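Local atomic coordinates of superoxide dismutase (Methanothermobacter thermautotrophicus, PDB entry 1MA1), a protein that converts superoxide radicals into hydrogen peroxide and oxygen at a single iron ion in each subunit of a homotetramer. Residues H81-G86 with E198-D203. Numbering follows the deposited sequence.
Sequences HLFFWG and EKRFED. With FE (Fe (III) ion), chain G.
Arg-200 reaches from the last helix, 194-202, to the C-terminal turn of helix 64-86 and makes the contact almost entirely with its guanidinium group. Arg-200 NH2 donates to the carbonyl O of Phe-83 at 2.8 Å, with an N-H...O angle of 174°. That oxygen lies in the plane of the guanidinium, and the donor comes in on one of its lone pairs, with a C=O...N angle of 115°. Phe-83 also supplies the tight packing: its ring CD2 sits over the centre of one guanidinium face, 3.4 Å from Arg-200 CZ. The two planes are turned 66° apart, so a corner of the ring meets the face and there is no parallel stack. On the glycine side, the carbonyl C of Gly-86 comes within 3.7 Å of Arg-200 NH2. In the iron/manganese superoxide dismutase fold this joins the N-terminal alpha-hairpin domain to the C-terminal domain; one turn or so back along helix 64-86, His-81 holds the iron through NE2 at 2.1 Å, together with His-33, Asp-167, His-171 and a water. Away from the guanidinium the contact is loose: the CA atoms of Phe-83 and Arg-200 stay 10.0 Å apart, and that distance is spanned by an arginine chain extended from CG to NE. The rest of segment 198-203 makes no contact with 81-86, and Lys-199, Glu-202 and Asp-203 are exposed. Arg-200 NE pairs with Glu-196 in a salt bridge, while NH1 donates to Leu-163 O and Asn-87 OD1, which together should fix the rotation of the guanidinium. The Phe-83 ring also meets His-159 of a second subunit.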
ATOM      1  N   HIS A  81     -19.649  -0.929  -0.290  1.00 17.51           N
ATOM      2  CA  HIS A  81     -20.769  -1.020   0.648  1.00 17.74           C
ATOM      3  C   HIS A  81     -22.053  -1.193  -0.160  1.00 17.65           C
ATOM      4  O   HIS A  81     -22.939  -1.949   0.228  1.00 17.61           O
ATOM      5  CB  HIS A  81     -20.857   0.208   1.587  1.00 14.83           C
ATOM      6  CG  HIS A  81     -19.868   0.186   2.722  1.00 17.19           C
ATOM      7  ND1 HIS A  81     -18.564   0.594   2.570  1.00 17.00           N
ATOM      8  CD2 HIS A  81     -19.996  -0.157   4.035  1.00 16.53           C
ATOM      9  CE1 HIS A  81     -17.932   0.515   3.734  1.00 16.07           C
ATOM     10  NE2 HIS A  81     -18.778   0.063   4.643  1.00 18.58           N
ATOM     11  N   LEU A  82     -22.137  -0.537  -1.307  1.00 19.28           N
ATOM     12  CA  LEU A  82     -23.316  -0.683  -2.152  1.00 20.47           C
ATOM     13  C   LEU A  82     -23.588  -2.138  -2.550  1.00 21.40           C
ATOM     14  O   LEU A  82     -24.711  -2.613  -2.409  1.00 22.06           O
ATOM     15  CB  LEU A  82     -23.183   0.148  -3.421  1.00 22.49           C
ATOM     16  CG  LEU A  82     -24.387   0.135  -4.378  1.00 23.88           C
ATOM     17  CD1 LEU A  82     -25.595   0.748  -3.666  1.00 23.37           C
ATOM     18  CD2 LEU A  82     -24.070   0.947  -5.645  1.00 21.51           C
ATOM     19  N   PHE A  83     -22.575  -2.837  -3.054  1.00 20.82           N
ATOM     20  CA  PHE A  83     -22.731  -4.243  -3.418  1.00 20.67           C
ATOM     21  C   PHE A  83     -22.895  -5.143  -2.200  1.00 20.17           C
ATOM     22  O   PHE A  83     -23.531  -6.190  -2.283  1.00 19.05           O
ATOM     23  CB  PHE A  83     -21.530  -4.735  -4.249  1.00 20.86           C
ATOM     24  CG  PHE A  83     -21.538  -4.270  -5.681  1.00 22.04           C
ATOM     25  CD1 PHE A  83     -21.290  -2.938  -6.006  1.00 22.58           C
ATOM     26  CD2 PHE A  83     -21.807  -5.161  -6.713  1.00 22.65           C
ATOM     27  CE1 PHE A  83     -21.311  -2.508  -7.328  1.00 21.47           C
ATOM     28  CE2 PHE A  83     -21.831  -4.731  -8.042  1.00 21.56           C
ATOM     29  CZ  PHE A  83     -21.584  -3.402  -8.346  1.00 20.73           C
ATOM     30  N   PHE A  84     -22.305  -4.733  -1.078  1.00 21.54           N
ATOM     31  CA  PHE A  84     -22.345  -5.519   0.153  1.00 20.18           C
ATOM     32  C   PHE A  84     -23.786  -5.654   0.628  1.00 19.86           C
ATOM     33  O   PHE A  84     -24.276  -6.761   0.819  1.00 21.57           O
ATOM     34  CB  PHE A  84     -21.496  -4.844   1.234  1.00 19.27           C
ATOM     35  CG  PHE A  84     -21.429  -5.609   2.530  1.00 18.70           C
ATOM     36  CD1 PHE A  84     -21.049  -6.945   2.547  1.00 19.80           C
ATOM     37  CD2 PHE A  84     -21.718  -4.987   3.737  1.00 18.56           C
ATOM     38  CE1 PHE A  84     -20.955  -7.651   3.756  1.00 20.72           C
ATOM     39  CE2 PHE A  84     -21.622  -5.674   4.949  1.00 18.63           C
ATOM     40  CZ  PHE A  84     -21.240  -7.013   4.958  1.00 18.21           C
ATOM     41  N   TRP A  85     -24.467  -4.526   0.812  1.00 18.93           N
ATOM     42  CA  TRP A  85     -25.864  -4.540   1.239  1.00 18.52           C
ATOM     43  C   TRP A  85     -26.668  -5.399   0.274  1.00 18.17           C
ATOM     44  O   TRP A  85     -27.574  -6.141   0.666  1.00 20.12           O
ATOM     45  CB  TRP A  85     -26.434  -3.123   1.250  1.00 17.95           C
ATOM     46  CG  TRP A  85     -25.646  -2.133   2.036  1.00 12.91           C
ATOM     47  CD1 TRP A  85     -25.367  -0.854   1.675  1.00 13.86           C
ATOM     48  CD2 TRP A  85     -25.050  -2.328   3.319  1.00 13.41           C
ATOM     49  NE1 TRP A  85     -24.625  -0.229   2.653  1.00 15.36           N
ATOM     50  CE2 TRP A  85     -24.415  -1.113   3.675  1.00 13.42           C
ATOM     51  CE3 TRP A  85     -24.987  -3.406   4.207  1.00 12.04           C
ATOM     52  CZ2 TRP A  85     -23.733  -0.951   4.871  1.00 13.78           C
ATOM     53  CZ3 TRP A  85     -24.306  -3.243   5.406  1.00 10.78           C
ATOM     54  CH2 TRP A  85     -23.687  -2.027   5.726  1.00 13.90           C
ATOM     55  N   GLY A  86     -26.316  -5.301  -0.994  1.00 17.05           N
ATOM     56  CA  GLY A  86     -27.120  -5.921  -2.022  1.00 18.09           C
ATOM     57  C   GLY A  86     -27.003  -7.436  -2.064  1.00 20.95           C
ATOM     58  O   GLY A  86     -27.955  -8.107  -2.498  1.00 19.56           O
ATOM     59  N   GLU A 198     -25.963 -14.381  -8.339  1.00 24.04           N
ATOM     60  CA  GLU A 198     -26.325 -15.045  -9.582  1.00 23.98           C
ATOM     61  C   GLU A 198     -26.695 -14.075 -10.686  1.00 24.22           C
ATOM     62  O   GLU A 198     -26.224 -14.209 -11.804  1.00 24.87           O
ATOM     63  CB  GLU A 198     -27.483 -16.015  -9.336  1.00 24.79           C
ATOM     64  CG  GLU A 198     -27.063 -17.354  -8.734  1.00 23.61           C
ATOM     65  CD  GLU A 198     -28.221 -18.119  -8.117  1.00 24.98           C
ATOM     66  OE1 GLU A 198     -29.352 -18.063  -8.658  1.00 27.75           O
ATOM     67  OE2 GLU A 198     -28.003 -18.791  -7.094  1.00 22.84           O
ATOM     68  N   LYS A 199     -27.528 -13.091 -10.371  1.00 25.20           N
ATOM     69  CA  LYS A 199     -27.927 -12.103 -11.351  1.00 26.66           C
ATOM     70  C   LYS A 199     -26.720 -11.316 -11.842  1.00 28.02           C
ATOM     71  O   LYS A 199     -26.496 -11.204 -13.045  1.00 30.31           O
ATOM     72  CB  LYS A 199     -28.950 -11.154 -10.752  1.00 27.47           C
ATOM     73  CG  LYS A 199     -29.460 -10.111 -11.729  1.00 33.59           C
ATOM     74  CD  LYS A 199     -30.457  -9.163 -11.052  1.00 36.83           C
ATOM     75  CE  LYS A 199     -30.895  -8.030 -11.973  1.00 42.08           C
ATOM     76  NZ  LYS A 199     -31.937  -7.158 -11.327  1.00 43.05           N
ATOM     77  N   ARG A 200     -25.930 -10.782 -10.918  1.00 27.03           N
ATOM     78  CA  ARG A 200     -24.697 -10.082 -11.274  1.00 27.18           C
ATOM     79  C   ARG A 200     -23.823 -10.899 -12.223  1.00 28.14           C
ATOM     80  O   ARG A 200     -23.242 -10.370 -13.168  1.00 27.58           O
ATOM     81  CB  ARG A 200     -23.887  -9.757 -10.015  1.00 25.15           C
ATOM     82  CG  ARG A 200     -24.613  -8.871  -9.010  1.00 23.25           C
ATOM     83  CD  ARG A 200     -23.822  -8.720  -7.732  1.00 20.03           C
ATOM     84  NE  ARG A 200     -24.471  -7.799  -6.814  1.00 19.99           N
ATOM     85  CZ  ARG A 200     -24.025  -7.529  -5.595  1.00 20.79           C
ATOM     86  NH1 ARG A 200     -22.919  -8.117  -5.163  1.00 21.81           N
ATOM     87  NH2 ARG A 200     -24.679  -6.687  -4.806  1.00 19.25           N
ATOM     88  N   PHE A 201     -23.725 -12.192 -11.964  1.00 29.39           N
ATOM     89  CA  PHE A 201     -22.799 -13.032 -12.697  1.00 30.51           C
ATOM     90  C   PHE A 201     -23.286 -13.199 -14.118  1.00 31.66           C
ATOM     91  O   PHE A 201     -22.491 -13.361 -15.036  1.00 31.88           O
ATOM     92  CB  PHE A 201     -22.681 -14.405 -12.012  1.00 30.30           C
ATOM     93  CG  PHE A 201     -21.704 -15.338 -12.683  1.00 29.94           C
ATOM     94  CD1 PHE A 201     -20.432 -14.897 -13.055  1.00 30.41           C
ATOM     95  CD2 PHE A 201     -22.047 -16.660 -12.941  1.00 28.56           C
ATOM     96  CE1 PHE A 201     -19.512 -15.782 -13.679  1.00 29.49           C
ATOM     97  CE2 PHE A 201     -21.137 -17.541 -13.559  1.00 27.29           C
ATOM     98  CZ  PHE A 201     -19.871 -17.098 -13.925  1.00 25.19           C
ATOM     99  N   GLU A 202     -24.599 -13.161 -14.302  1.00 34.41           N
ATOM    100  CA  GLU A 202     -25.174 -13.397 -15.618  1.00 37.47           C
ATOM    101  C   GLU A 202     -24.957 -12.211 -16.548  1.00 37.35           C
ATOM    102  O   GLU A 202     -24.878 -12.375 -17.764  1.00 35.38           O
ATOM    103  CB  GLU A 202     -26.668 -13.682 -15.503  1.00 41.41           C
ATOM    104  CG  GLU A 202     -27.012 -14.737 -14.468  1.00 49.14           C
ATOM    105  CD  GLU A 202     -28.005 -15.781 -14.967  1.00 52.04           C
ATOM    106  OE1 GLU A 202     -28.664 -16.421 -14.111  1.00 53.18           O
ATOM    107  OE2 GLU A 202     -28.112 -15.971 -16.202  1.00 54.40           O
ATOM    108  N   ASP A 203     -24.861 -11.014 -15.978  1.00 38.43           N
ATOM    109  CA  ASP A 203     -24.701  -9.819 -16.797  1.00 41.00           C
ATOM    110  C   ASP A 203     -23.269  -9.590 -17.234  1.00 40.56           C
ATOM    111  O   ASP A 203     -22.968  -8.561 -17.825  1.00 41.59           O
ATOM    112  CB  ASP A 203     -25.182  -8.565 -16.063  1.00 43.09           C
ATOM    113  CG  ASP A 203     -26.583  -8.706 -15.531  1.00 45.98           C
ATOM    114  OD1 ASP A 203     -27.425  -9.355 -16.210  1.00 44.26           O
ATOM    115  OD2 ASP A 203     -26.830  -8.153 -14.429  1.00 47.89           O
TER
HETATM  116 FE    FE G 206     -17.764  -1.029   6.172  0.50 43.26          FE
HETATM  117  O   HOH W   1     -16.089  -0.575   5.362  0.50  2.39           O